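Local coordinates for protein putative NADH-flavin reductase (Lactobacillus casei ATCC 334, PDB 3H2S) that binds NADPH in a Rossmann-type domain and probably acts as an NAD(P)H-dependent oxidoreductase, possibly a flavin reductase, at residues 17-20 against 21-25; 54-57 against 58-61; 71-74 against 75-78; 136-139 against 140-143; 180-183 against 184-188. All coordinates share one frame; numbering follows the deposited sequence.

Interaction 1. Residues 17-20 against 21-25; sequences VAEA and RRRGH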
# COMPACT_ATOMS: atom_id res chain seq x y z
N VAL A 17 -1.33 -24.31 -7.89
CA VAL A 17 -0.31 -25.24 -7.42
C VAL A 17 -0.24 -26.47 -8.33
O VAL A 17 0.84 -26.84 -8.80
CB VAL A 17 -0.53 -25.68 -5.95
CG1 VAL A 17 0.39 -26.86 -5.59
CG2 VAL A 17 -0.28 -24.51 -5.01
N ALA A 18 -1.41 -26.99 -8.70
CA ALA A 18 -1.47 -28.17 -9.56
C ALA A 18 -0.91 -27.89 -10.96
O ALA A 18 -0.12 -28.68 -11.49
CB ALA A 18 -2.92 -28.68 -9.66
N GLU A 19 -1.29 -26.76 -11.53
CA GLU A 19 -0.83 -26.40 -12.87
C GLU A 19 0.67 -26.15 -12.84
O GLU A 19 1.39 -26.52 -13.77
CB GLU A 19 -1.57 -25.16 -13.39
CG GLU A 19 -1.14 -24.75 -14.81
CD GLU A 19 -1.48 -25.81 -15.86
OE1 GLU A 19 -2.33 -26.69 -15.57
OE2 GLU A 19 -0.87 -25.79 -16.96
N ALA A 20 1.15 -25.49 -11.78
CA ALA A 20 2.59 -25.28 -11.60
C ALA A 20 3.36 -26.59 -11.58
O ALA A 20 4.42 -26.69 -12.20
CB ALA A 20 2.86 -24.49 -10.34
N ARG A 21 2.85 -27.57 -10.83
CA ARG A 21 3.51 -28.87 -10.73
C ARG A 21 3.45 -29.61 -12.05
O ARG A 21 4.41 -30.30 -12.43
CB ARG A 21 2.88 -29.73 -9.63
CG ARG A 21 3.19 -29.21 -8.24
CD ARG A 21 2.39 -29.97 -7.19
NE ARG A 21 3.10 -31.17 -6.75
CZ ARG A 21 2.51 -32.34 -6.54
NH1 ARG A 21 1.20 -32.48 -6.74
NH2 ARG A 21 3.23 -33.37 -6.11
N ARG A 22 2.31 -29.50 -12.74
CA ARG A 22 2.18 -30.14 -14.06
C ARG A 22 3.27 -29.61 -14.99
O ARG A 22 3.86 -30.36 -15.78
CB ARG A 22 0.80 -29.88 -14.67
CG ARG A 22 0.58 -30.60 -16.00
CD ARG A 22 -0.87 -30.48 -16.48
NE ARG A 22 -1.12 -29.22 -17.19
CZ ARG A 22 -0.56 -28.88 -18.35
NH1 ARG A 22 0.39 -29.63 -18.89
NH2 ARG A 22 -0.86 -27.72 -18.91
N ARG A 23 3.58 -28.32 -14.83
CA ARG A 23 4.51 -27.64 -15.72
C ARG A 23 5.95 -27.69 -15.21
O ARG A 23 6.80 -26.94 -15.69
CB ARG A 23 4.07 -26.19 -15.91
CG ARG A 23 2.83 -26.05 -16.74
CD ARG A 23 2.60 -24.59 -17.14
NE ARG A 23 1.26 -24.42 -17.68
CZ ARG A 23 0.87 -23.39 -18.42
NH1 ARG A 23 1.76 -22.51 -18.87
NH2 ARG A 23 -0.39 -23.31 -18.80
N GLY A 24 6.20 -28.50 -14.18
CA GLY A 24 7.56 -28.80 -13.75
C GLY A 24 8.22 -27.72 -12.90
O GLY A 24 9.45 -27.64 -12.84
N HIS A 25 7.42 -26.90 -12.25
CA HIS A 25 7.96 -25.86 -11.37
C HIS A 25 7.97 -26.29 -9.91
O HIS A 25 7.16 -27.13 -9.48
CB HIS A 25 7.18 -24.56 -11.55
CG HIS A 25 7.32 -23.97 -12.92
ND1 HIS A 25 6.32 -24.08 -13.87
CD2 HIS A 25 8.40 -23.49 -13.57
CE1 HIS A 25 6.76 -23.58 -15.02
NE2 HIS A 25 8.03 -23.26 -14.87
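The C-terminal end of helix 11-22 is closed here by a Schellman motif, and E19 of its last full turn meets R22 and R23 in a salt-bridge network. The evidence for the cap is the pair of bonds that define it: H25 N reaches back to A20 O at 3.0 Å, with an N-H...O angle of 163°, while G24 N bonds to R21 O at 3.1 Å. G24 is the C-prime residue; its positive phi of 79° turns the chain out of the helical path, as the motif requires. Ahead of the cap the helical bonds R21 N to V17 O and R22 N to A18 O are still regular.

On the flank of the helix the carboxylate of E19 takes both arginines. With CG anti to the backbone N (chi1 -179°) and the chain bent at the next bond, it runs alongside R22. R22 NE meets E19 OE1 on its syn side but tilted out of the carboxylate plane, at 3.2 Å, and R22 NH2 approaches E19 OE2 at 2.7 Å in a weak, bent bond. R23 comes across instead: its NE gives 2.6 Å to the anti lone pair of E19 OE2, and this oxygen lies in the guanidinium plane. OE2 is thus shared by two cations, which probably stabilises the ionised carboxylate. R23 NH1 also forms salt bridges with D198 and E201 of helix 189-201, and V17 and A20 pack on V27 of strand 26-31.

A Schellman-capped helix leading straight into the next strand belongs to the beta-alpha-beta unit 2-6, 11-22, 26-31, the opening unit of this Rossmann fold.

Interaction 2. Residues 54-57 against 58-61; sequences VLTE and ADLD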
# COMPACT_ATOMS: atom_id res chain seq x y z
N VAL A 54 3.43 -11.26 7.33
CA VAL A 54 4.66 -11.40 8.11
C VAL A 54 5.77 -12.04 7.29
O VAL A 54 6.91 -12.12 7.74
CB VAL A 54 4.37 -12.17 9.42
CG1 VAL A 54 5.49 -13.12 9.78
CG2 VAL A 54 4.04 -11.18 10.53
N LEU A 55 5.47 -12.35 6.03
CA LEU A 55 6.50 -12.75 5.08
C LEU A 55 7.63 -11.72 4.97
O LEU A 55 7.38 -10.52 5.04
CB LEU A 55 5.90 -13.01 3.70
CG LEU A 55 4.99 -14.23 3.54
CD1 LEU A 55 4.28 -14.16 2.19
CD2 LEU A 55 5.80 -15.52 3.67
N THR A 56 8.86 -12.21 4.89
CA THR A 56 10.04 -11.34 4.83
C THR A 56 10.71 -11.42 3.47
O THR A 56 10.43 -12.34 2.69
CB THR A 56 11.08 -11.74 5.89
OG1 THR A 56 11.55 -13.07 5.60
CG2 THR A 56 10.47 -11.71 7.28
N GLU A 57 11.66 -10.53 3.22
CA GLU A 57 12.42 -10.59 1.98
C GLU A 57 13.14 -11.92 1.86
O GLU A 57 13.09 -12.56 0.81
CB GLU A 57 13.41 -9.43 1.90
CG GLU A 57 12.87 -8.22 1.19
CD GLU A 57 13.96 -7.25 0.77
OE1 GLU A 57 15.15 -7.65 0.77
OE2 GLU A 57 13.63 -6.09 0.45
N ALA A 58 13.71 -12.39 2.97
CA ALA A 58 14.42 -13.67 2.98
C ALA A 58 13.53 -14.86 2.60
O ALA A 58 13.99 -15.79 1.92
CB ALA A 58 15.08 -13.91 4.34
N ASP A 59 12.28 -14.86 3.06
CA ASP A 59 11.34 -15.93 2.72
C ASP A 59 11.22 -16.08 1.21
O ASP A 59 10.88 -17.16 0.71
CB ASP A 59 9.94 -15.65 3.31
CG ASP A 59 9.90 -15.81 4.82
OD1 ASP A 59 10.70 -16.61 5.36
OD2 ASP A 59 9.12 -15.07 5.48
N LEU A 60 11.36 -14.97 0.49
CA LEU A 60 11.05 -14.93 -0.93
C LEU A 60 12.29 -14.91 -1.82
O LEU A 60 12.17 -14.84 -3.04
CB LEU A 60 10.15 -13.73 -1.26
CG LEU A 60 8.67 -13.84 -0.91
CD1 LEU A 60 7.85 -12.79 -1.64
CD2 LEU A 60 8.13 -15.23 -1.20
N ASP A 61 13.48 -14.92 -1.24
CA ASP A 61 14.67 -14.67 -2.05
C ASP A 61 15.08 -15.85 -2.93
O ASP A 61 15.69 -15.65 -3.99
CB ASP A 61 15.85 -14.18 -1.21
CG ASP A 61 16.74 -13.21 -1.98
OD1 ASP A 61 16.45 -12.94 -3.17
OD2 ASP A 61 17.74 -12.71 -1.40
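T56 and D59 exchange two hydrogen bonds, each side chain serving the other residue's backbone N. T56 N gives 2.9 Å to D59 OD2 with an N-H...O angle of 160°, and D59 N gives 3.2 Å to T56 OG1. The first bond does not lie in the carboxylate plane: the amide approaches OD2 from above it, 39° out. On the threonine side, chi1 of 63° sets OG1 between the backbone N and the carbonyl carbon, turned in toward the first turn of the helix. Both reciprocal bonds are fairly straight, which probably restrains the rotation of both side chains.

D59 OD2 has a further, charged partner in K50, whose NZ forms a salt bridge with it. This oxygen therefore serves a lysine and a backbone amide together, and the lysine probably helps keep the carboxylate ionised. Beyond the cap the helix is short and weakly bonded: L60 N reaches E57 O at 3.0 Å, but from well above the carbonyl plane.

Methyl groups border these polar atoms: L55 crosses D59 at about a right angle, its CD2 lying 3.8 Å from D59 OD2, and A58 CB sits 3.8 Å from T56 OG1. The apolar packing lies farther in, where L55 and L60 both touch L92 and extend to L6 and A4 of strand 2-6, while L55 O accepts from H88 NE2 of helix 80-91.

Paired bonds of this kind between an N-cap threonine and the third residue after it define a capping box, here starting the short helix 57-60 that precedes strand 65-68.

Interaction 3. Residues 71-74 against 75-78; sequences SVPW and GSGR. With NDP (NADPH dihydro-nicotinamide-adenine-dinucleotide phosphate), chain C.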
# COMPACT_ATOMS: atom_id res chain seq x y z
N SER A 71 -7.81 -14.42 -0.58
CA SER A 71 -9.10 -13.75 -0.62
C SER A 71 -9.65 -13.44 0.77
O SER A 71 -9.03 -13.78 1.79
CB SER A 71 -10.11 -14.57 -1.41
OG SER A 71 -11.15 -13.72 -1.89
N VAL A 72 -10.83 -12.83 0.80
CA VAL A 72 -11.47 -12.44 2.04
C VAL A 72 -12.94 -12.83 1.93
O VAL A 72 -13.62 -12.44 0.97
CB VAL A 72 -11.41 -10.92 2.25
CG1 VAL A 72 -12.09 -10.53 3.56
CG2 VAL A 72 -9.96 -10.43 2.23
N PRO A 73 -13.47 -13.52 2.95
CA PRO A 73 -14.88 -13.88 2.93
C PRO A 73 -15.79 -12.66 2.92
O PRO A 73 -15.51 -11.65 3.59
CB PRO A 73 -15.07 -14.66 4.24
CG PRO A 73 -13.67 -15.06 4.67
CD PRO A 73 -12.81 -13.92 4.21
N TRP A 74 -16.92 -12.77 2.23
CA TRP A 74 -17.93 -11.73 2.26
C TRP A 74 -18.47 -11.51 3.67
O TRP A 74 -18.46 -12.42 4.49
CB TRP A 74 -19.08 -12.09 1.32
CG TRP A 74 -18.75 -12.01 -0.17
CD1 TRP A 74 -17.54 -11.78 -0.75
CD2 TRP A 74 -19.67 -12.23 -1.25
NE1 TRP A 74 -17.65 -11.81 -2.12
CE2 TRP A 74 -18.94 -12.16 -2.45
CE3 TRP A 74 -21.04 -12.52 -1.30
CZ2 TRP A 74 -19.56 -12.25 -3.70
CZ3 TRP A 74 -21.65 -12.67 -2.55
CH2 TRP A 74 -20.90 -12.54 -3.73
N GLY A 75 -18.86 -10.27 3.98
CA GLY A 75 -19.45 -9.93 5.27
C GLY A 75 -18.52 -10.04 6.47
O GLY A 75 -18.96 -10.01 7.61
N SER A 76 -17.22 -10.11 6.21
CA SER A 76 -16.26 -10.22 7.31
C SER A 76 -15.88 -8.83 7.81
O SER A 76 -15.39 -8.69 8.93
CB SER A 76 -15.01 -10.96 6.84
OG SER A 76 -14.36 -10.25 5.80
N GLY A 77 -15.94 -7.85 6.91
CA GLY A 77 -15.48 -6.50 7.21
C GLY A 77 -13.99 -6.34 6.96
O GLY A 77 -13.40 -5.28 7.25
N ARG A 78 -13.36 -7.41 6.48
CA ARG A 78 -11.90 -7.46 6.36
C ARG A 78 -11.45 -7.39 4.91
O ARG A 78 -10.32 -7.78 4.58
CB ARG A 78 -11.35 -8.73 7.03
CG ARG A 78 -11.43 -8.73 8.56
CD ARG A 78 -10.90 -10.06 9.12
NE ARG A 78 -11.03 -10.15 10.57
CZ ARG A 78 -11.12 -11.29 11.25
NH1 ARG A 78 -11.12 -12.46 10.61
NH2 ARG A 78 -11.22 -11.27 12.58
PA NDP C . -10.57 -18.76 -1.49
O1A NDP C . -11.75 -18.18 -0.65
O2A NDP C . -10.69 -20.15 -2.00
O5B NDP C . -9.43 -18.64 -0.24
C5B NDP C . -8.26 -17.94 -0.75
C4B NDP C . -7.03 -18.16 0.21
O4B NDP C . -7.02 -17.12 1.16
C3B NDP C . -7.14 -19.48 1.04
O3B NDP C . -5.96 -20.18 0.81
C2B NDP C . -7.22 -18.93 2.53
O2B NDP C . -6.67 -19.73 3.52
C1B NDP C . -6.42 -17.61 2.33
N9A NDP C . -6.74 -16.65 3.40
C8A NDP C . -8.02 -16.04 3.58
N7A NDP C . -8.05 -15.18 4.60
C5A NDP C . -6.73 -15.20 5.10
C6A NDP C . -6.16 -14.47 6.16
N6A NDP C . -6.96 -13.64 6.88
N1A NDP C . -4.91 -14.85 6.62
C2A NDP C . -4.19 -15.69 5.82
N3A NDP C . -4.57 -16.30 4.66
C4A NDP C . -5.90 -16.09 4.37
O3 NDP C . -10.63 -17.74 -2.69
PN NDP C . -10.76 -17.75 -4.31
O1N NDP C . -9.76 -18.77 -4.86
O2N NDP C . -12.19 -18.13 -4.54
O5D NDP C . -10.35 -16.30 -4.94
C5D NDP C . -9.02 -16.00 -5.36
C4D NDP C . -9.03 -14.57 -5.93
O4D NDP C . -10.09 -14.55 -6.88
C3D NDP C . -9.26 -13.39 -4.95
O3D NDP C . -8.55 -12.29 -5.36
C2D NDP C . -10.82 -13.21 -5.06
O2D NDP C . -11.20 -11.89 -4.79
C1D NDP C . -10.95 -13.47 -6.61
N1N NDP C . -12.34 -13.65 -7.00
C2N NDP C . -12.91 -12.61 -7.85
C3N NDP C . -14.43 -12.70 -8.04
C7N NDP C . -14.83 -11.95 -9.30
O7N NDP C . -14.31 -10.88 -9.56
N7N NDP C . -15.90 -12.42 -10.04
C4N NDP C . -15.11 -14.05 -7.89
C5N NDP C . -14.56 -14.90 -6.77
C6N NDP C . -13.11 -14.72 -6.39
P2B NDP C . -7.48 -21.02 4.09
O1X NDP C . -7.51 -22.13 2.98
O2X NDP C . -6.57 -21.64 5.21
O3X NDP C . -8.86 -20.67 4.54
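S76 OG gives its proton to P73 O at 2.9 Å, in the carbonyl plane. The same carbonyl receives the backbone N of S76, but only weakly, at 3.5 Å; this is the closing bond of the type II beta turn from P73 to S76. S76 OG also accepts from R78 N at 3.1 Å with an N-H...O angle of 158°, which makes an ST turn. One hydroxyl thus joins two consecutive bends. Its chi1 of 62° puts OG between the backbone N and the carbonyl carbon, facing back over the turn.

The apolar neighbour of this hydroxyl is V72. With chi1 near 180° its CG1 branch is directed toward 75-78, where it lies 3.2 Å from S76 OG and 4.0 Å from R78 CB. Behind, V72 rests on L81 and H82 of helix 80-91. At the outer bend the rings of W74 and W131 meet, and the backbone of G75 bonds to that of P130, tying the turn to the segment leading into helix 132-145.

The cofactor end of the loop is S71. Its N makes a weak 3.3 Å bond to O4B, the ring oxygen of the adenosine ribose of NADPH, and its carbonyl O lies 3.1 Å from C8A of the adenine. S71 OG comes 3.2 Å from C2D of the nicotinamide ribose.

Chemically, the loop meets the cofactor mainly by close fit and one weak amide bond, while the S76 hydroxyl, donor and acceptor at once, holds the turn beyond it.

Interaction 4. Residues 136-139 against 140-143; sequences LYQY and YEYQ. With NDP (NADPH dihydro-nicotinamide-adenine-dinucleotide phosphate), chain C.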
# COMPACT_ATOMS: atom_id res chain seq x y z
N LEU A 136 -14.47 -3.18 -3.42
CA LEU A 136 -13.84 -1.86 -3.28
C LEU A 136 -12.33 -2.00 -3.07
O LEU A 136 -11.53 -1.37 -3.76
CB LEU A 136 -14.48 -1.11 -2.11
CG LEU A 136 -13.86 0.26 -1.79
CD1 LEU A 136 -14.05 1.22 -2.97
CD2 LEU A 136 -14.47 0.81 -0.49
N TYR A 137 -11.94 -2.82 -2.12
CA TYR A 137 -10.51 -2.91 -1.81
C TYR A 137 -9.68 -3.60 -2.88
O TYR A 137 -8.50 -3.28 -3.05
CB TYR A 137 -10.29 -3.53 -0.43
CG TYR A 137 -10.41 -2.52 0.67
CD1 TYR A 137 -11.52 -2.50 1.52
CD2 TYR A 137 -9.39 -1.62 0.90
CE1 TYR A 137 -11.61 -1.58 2.57
CE2 TYR A 137 -9.45 -0.72 1.95
CZ TYR A 137 -10.55 -0.71 2.78
OH TYR A 137 -10.56 0.17 3.84
N GLN A 138 -10.30 -4.47 -3.68
CA GLN A 138 -9.62 -5.02 -4.85
C GLN A 138 -9.50 -4.02 -5.99
O GLN A 138 -8.55 -4.07 -6.77
CB GLN A 138 -10.30 -6.29 -5.35
CG GLN A 138 -10.02 -7.47 -4.48
CD GLN A 138 -9.82 -8.74 -5.27
OE1 GLN A 138 -10.79 -9.37 -5.69
NE2 GLN A 138 -8.57 -9.15 -5.43
N TYR A 139 -10.49 -3.13 -6.10
CA TYR A 139 -10.36 -2.00 -7.00
C TYR A 139 -9.16 -1.14 -6.57
O TYR A 139 -8.31 -0.79 -7.38
CB TYR A 139 -11.65 -1.18 -6.99
CG TYR A 139 -11.53 0.13 -7.73
CD1 TYR A 139 -11.29 0.16 -9.09
CD2 TYR A 139 -11.56 1.34 -7.04
CE1 TYR A 139 -11.13 1.37 -9.77
CE2 TYR A 139 -11.46 2.55 -7.72
CZ TYR A 139 -11.27 2.56 -9.08
OH TYR A 139 -11.13 3.76 -9.75
N TYR A 140 -9.08 -0.82 -5.28
CA TYR A 140 -7.91 -0.11 -4.73
C TYR A 140 -6.60 -0.88 -4.93
O TYR A 140 -5.56 -0.28 -5.22
CB TYR A 140 -8.12 0.20 -3.26
CG TYR A 140 -9.23 1.22 -2.96
CD1 TYR A 140 -9.55 2.23 -3.86
CD2 TYR A 140 -9.87 1.22 -1.73
CE1 TYR A 140 -10.51 3.20 -3.56
CE2 TYR A 140 -10.84 2.16 -1.42
CZ TYR A 140 -11.15 3.15 -2.33
OH TYR A 140 -12.10 4.09 -2.01
N GLU A 141 -6.64 -2.20 -4.74
CA GLU A 141 -5.45 -3.05 -4.97
C GLU A 141 -4.95 -2.89 -6.41
O GLU A 141 -3.76 -2.68 -6.65
CB GLU A 141 -5.79 -4.52 -4.68
CG GLU A 141 -4.69 -5.50 -5.05
CD GLU A 141 -5.11 -6.95 -4.89
OE1 GLU A 141 -6.32 -7.24 -4.72
OE2 GLU A 141 -4.22 -7.82 -5.02
N TYR A 142 -5.89 -2.88 -7.35
CA TYR A 142 -5.57 -2.64 -8.76
C TYR A 142 -4.96 -1.25 -8.98
O TYR A 142 -4.00 -1.10 -9.73
CB TYR A 142 -6.85 -2.79 -9.57
CG TYR A 142 -6.77 -2.21 -10.96
CD1 TYR A 142 -7.65 -1.22 -11.36
CD2 TYR A 142 -5.87 -2.71 -11.88
CE1 TYR A 142 -7.63 -0.72 -12.64
CE2 TYR A 142 -5.86 -2.24 -13.19
CZ TYR A 142 -6.75 -1.25 -13.57
OH TYR A 142 -6.74 -0.75 -14.85
N GLN A 143 -5.51 -0.24 -8.32
CA GLN A 143 -4.98 1.11 -8.47
C GLN A 143 -3.61 1.22 -7.80
O GLN A 143 -2.73 1.93 -8.30
CB GLN A 143 -5.93 2.13 -7.86
CG GLN A 143 -7.25 2.28 -8.61
CD GLN A 143 -8.05 3.43 -8.08
OE1 GLN A 143 -8.44 4.33 -8.84
NE2 GLN A 143 -8.17 3.52 -6.76
PA NDP C . -10.57 -18.76 -1.49
O1A NDP C . -11.75 -18.18 -0.65
O2A NDP C . -10.69 -20.15 -2.00
O5B NDP C . -9.43 -18.64 -0.24
C5B NDP C . -8.26 -17.94 -0.75
C4B NDP C . -7.03 -18.16 0.21
O4B NDP C . -7.02 -17.12 1.16
C3B NDP C . -7.14 -19.48 1.04
O3B NDP C . -5.96 -20.18 0.81
C2B NDP C . -7.22 -18.93 2.53
O2B NDP C . -6.67 -19.73 3.52
C1B NDP C . -6.42 -17.61 2.33
N9A NDP C . -6.74 -16.65 3.40
C8A NDP C . -8.02 -16.04 3.58
N7A NDP C . -8.05 -15.18 4.60
C5A NDP C . -6.73 -15.20 5.10
C6A NDP C . -6.16 -14.47 6.16
N6A NDP C . -6.96 -13.64 6.88
N1A NDP C . -4.91 -14.85 6.62
C2A NDP C . -4.19 -15.69 5.82
N3A NDP C . -4.57 -16.30 4.66
C4A NDP C . -5.90 -16.09 4.37
O3 NDP C . -10.63 -17.74 -2.69
PN NDP C . -10.76 -17.75 -4.31
O1N NDP C . -9.76 -18.77 -4.86
O2N NDP C . -12.19 -18.13 -4.54
O5D NDP C . -10.35 -16.30 -4.94
C5D NDP C . -9.02 -16.00 -5.36
C4D NDP C . -9.03 -14.57 -5.93
O4D NDP C . -10.09 -14.55 -6.88
C3D NDP C . -9.26 -13.39 -4.95
O3D NDP C . -8.55 -12.29 -5.36
C2D NDP C . -10.82 -13.21 -5.06
O2D NDP C . -11.20 -11.89 -4.79
C1D NDP C . -10.95 -13.47 -6.61
N1N NDP C . -12.34 -13.65 -7.00
C2N NDP C . -12.91 -12.61 -7.85
C3N NDP C . -14.43 -12.70 -8.04
C7N NDP C . -14.83 -11.95 -9.30
O7N NDP C . -14.31 -10.88 -9.56
N7N NDP C . -15.90 -12.42 -10.04
C4N NDP C . -15.11 -14.05 -7.89
C5N NDP C . -14.56 -14.90 -6.77
C6N NDP C . -13.11 -14.72 -6.39
P2B NDP C . -7.48 -21.02 4.09
O1X NDP C . -7.51 -22.13 2.98
O2X NDP C . -6.57 -21.64 5.21
O3X NDP C . -8.86 -20.67 4.54
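L136 and Y140, one helical turn apart, form the apolar centre: the CD1 methyl of L136 lies 3.5 Å from Y140 CZ, and its CG also touches the phenol at CE2. L136 gets there with CG anti to the backbone N (chi1 177°), which carries the isobutyl group along the helix toward the ring. Y137 adds a second aromatic. The edge of Y140 points at the face of Y137 in an offset edge-to-face pair, centroids 5.8 Å apart and planes at 81°. Y139 completes the cluster obliquely, its CD2 3.9 Å from Y140 CD1.

Further out, Q143 crosses Y139. Its CG lies over one face, 4.2 Å from the ring centroid, a CH-pi contact, while the amide reaches the phenol end, where Q143 OE1 is 2.9 Å from Y139 OH.

The polar edge holds the cofactor. Q138 OE1 accepts from O2D of the nicotinamide ribose of NADPH at 2.7 Å, and Q138 NE2 gives to its O3D. The same NE2 bonds to E141 OE1 at 3.0 Å with an N-H...O angle of 167°, close to the amide plane. E141 lies alongside Q138 and, as an acceptor in the second shell, probably sets the amide's flip, with nitrogen toward O3D.

In the fold, Q138 and E141 of helix 132-145 face helix 80-91 at H82 and A86, and Q138 NE2 bonds weakly to I103 O at the end of strand 99-103; Y137, Y140 and Q143 pack on M147 of the second subunit.

Interaction 5. Residues 180-183 against 184-188; sequences GEDG and QSHIT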
# COMPACT_ATOMS: atom_id res chain seq x y z
N GLY A 180 -18.98 -14.77 -23.41
CA GLY A 180 -18.81 -15.86 -24.36
C GLY A 180 -20.05 -16.09 -25.22
O GLY A 180 -21.04 -15.34 -25.13
N GLU A 181 -19.97 -17.10 -26.07
CA GLU A 181 -21.04 -17.42 -27.01
C GLU A 181 -22.35 -17.72 -26.28
O GLU A 181 -23.43 -17.62 -26.87
CB GLU A 181 -20.63 -18.62 -27.86
CG GLU A 181 -21.47 -18.83 -29.11
CD GLU A 181 -20.92 -19.93 -30.00
OE1 GLU A 181 -19.99 -20.64 -29.57
OE2 GLU A 181 -21.43 -20.07 -31.14
N ASP A 182 -22.25 -18.14 -25.02
CA ASP A 182 -23.43 -18.48 -24.22
C ASP A 182 -24.05 -17.24 -23.57
O ASP A 182 -24.96 -17.35 -22.75
CB ASP A 182 -23.08 -19.51 -23.14
CG ASP A 182 -21.97 -19.05 -22.20
OD1 ASP A 182 -21.45 -17.93 -22.38
OD2 ASP A 182 -21.57 -19.84 -21.31
N GLY A 183 -23.49 -16.07 -23.88
CA GLY A 183 -23.95 -14.82 -23.29
C GLY A 183 -23.59 -14.65 -21.82
O GLY A 183 -24.07 -13.74 -21.17
N GLN A 184 -22.72 -15.52 -21.31
CA GLN A 184 -22.30 -15.43 -19.92
C GLN A 184 -20.83 -15.07 -19.80
O GLN A 184 -20.11 -14.97 -20.80
CB GLN A 184 -22.59 -16.74 -19.19
CG GLN A 184 -24.05 -17.18 -19.31
CD GLN A 184 -24.33 -18.44 -18.54
OE1 GLN A 184 -23.48 -18.93 -17.79
NE2 GLN A 184 -25.51 -19.00 -18.75
N SER A 185 -20.42 -14.75 -18.58
CA SER A 185 -19.06 -14.32 -18.34
C SER A 185 -18.48 -15.14 -17.19
O SER A 185 -18.86 -14.96 -16.04
CB SER A 185 -19.07 -12.82 -17.99
OG SER A 185 -17.80 -12.40 -17.57
N HIS A 186 -17.64 -16.13 -17.53
CA HIS A 186 -17.13 -17.04 -16.51
C HIS A 186 -15.74 -17.56 -16.85
O HIS A 186 -15.35 -17.61 -18.02
CB HIS A 186 -18.10 -18.22 -16.29
CG HIS A 186 -18.54 -18.89 -17.56
ND1 HIS A 186 -17.75 -19.78 -18.24
CD2 HIS A 186 -19.65 -18.72 -18.31
CE1 HIS A 186 -18.40 -20.21 -19.31
NE2 HIS A 186 -19.55 -19.56 -19.38
N ILE A 187 -14.98 -17.87 -15.80
CA ILE A 187 -13.69 -18.51 -15.93
C ILE A 187 -13.55 -19.53 -14.80
O ILE A 187 -13.89 -19.24 -13.66
CB ILE A 187 -12.54 -17.48 -15.84
CG1 ILE A 187 -11.17 -18.17 -15.95
CG2 ILE A 187 -12.60 -16.74 -14.50
CD1 ILE A 187 -10.66 -18.30 -17.36
N THR A 188 -13.14 -20.75 -15.14
CA THR A 188 -12.89 -21.77 -14.13
C THR A 188 -11.57 -21.55 -13.40
O THR A 188 -10.64 -20.92 -13.93
CB THR A 188 -12.92 -23.21 -14.71
OG1 THR A 188 -11.84 -23.37 -15.66
CG2 THR A 188 -14.26 -23.46 -15.42
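Q184, the first residue after the type I turn from G180 to G183, is bonded to that turn twice. Its N gives 2.9 Å to D182 OD1, an approach from well above the carboxylate plane, and its O accepts from G180 N at 2.9 Å in a nearly straight bond. Within the turn, G183 N bonds to G180 O at 2.8 Å. The extended side chain of Q184 crosses D182 at about a right angle, yet its amide stacks on the carboxylate with the two planes nearly parallel.

Past S185, which turns away, H186 reaches back to the turn. H186 NE2 gives 2.8 Å to the syn lone pair of D182 OD2, almost straight at 175°, with the oxygen in the imidazole plane and the carboxylate turned 71° from it. D182 has chi1 of 58°, CG lying between its backbone N and carbonyl carbon, which aims one oxygen at Q184 N and the other at H186. The ring's ND1 is bonded to D214 OD2, so two carboxylates grip it, probably promoting its protonation.

T188 ends the segment as the N-cap of helix 189-201, its OG1 capping N191 N. The 184-188 segment therefore runs between the backbone at A161, bonded to S185 and I187, and the end of strand 209-214 at D214, bonded to H186, before entering that helix.

All five contacts belong to the NAD(P)H-binding Rossmann-type domain and follow one another along the chain, and none touches another. Interactions 3 and 4 are the nearest pair, about 14 Å between centres and 6 Å between nearest atoms, and both meet the cofactor: S71 beside its adenosine ribose, Q138 at its nicotinamide ribose. H82, itself an NADPH-binding residue, touches V72 of interaction 3 and Q138 of interaction 4. The side chain of V17 in interaction 1 is about 9 Å from NADPH, and so are those of L55 in interaction 2 and H186 in interaction 5. Helix 189-201, which interaction 5 leads into, covers E19 and R23 of interaction 1. Interactions 2 and 5 are farthest apart, centres about 38 Å.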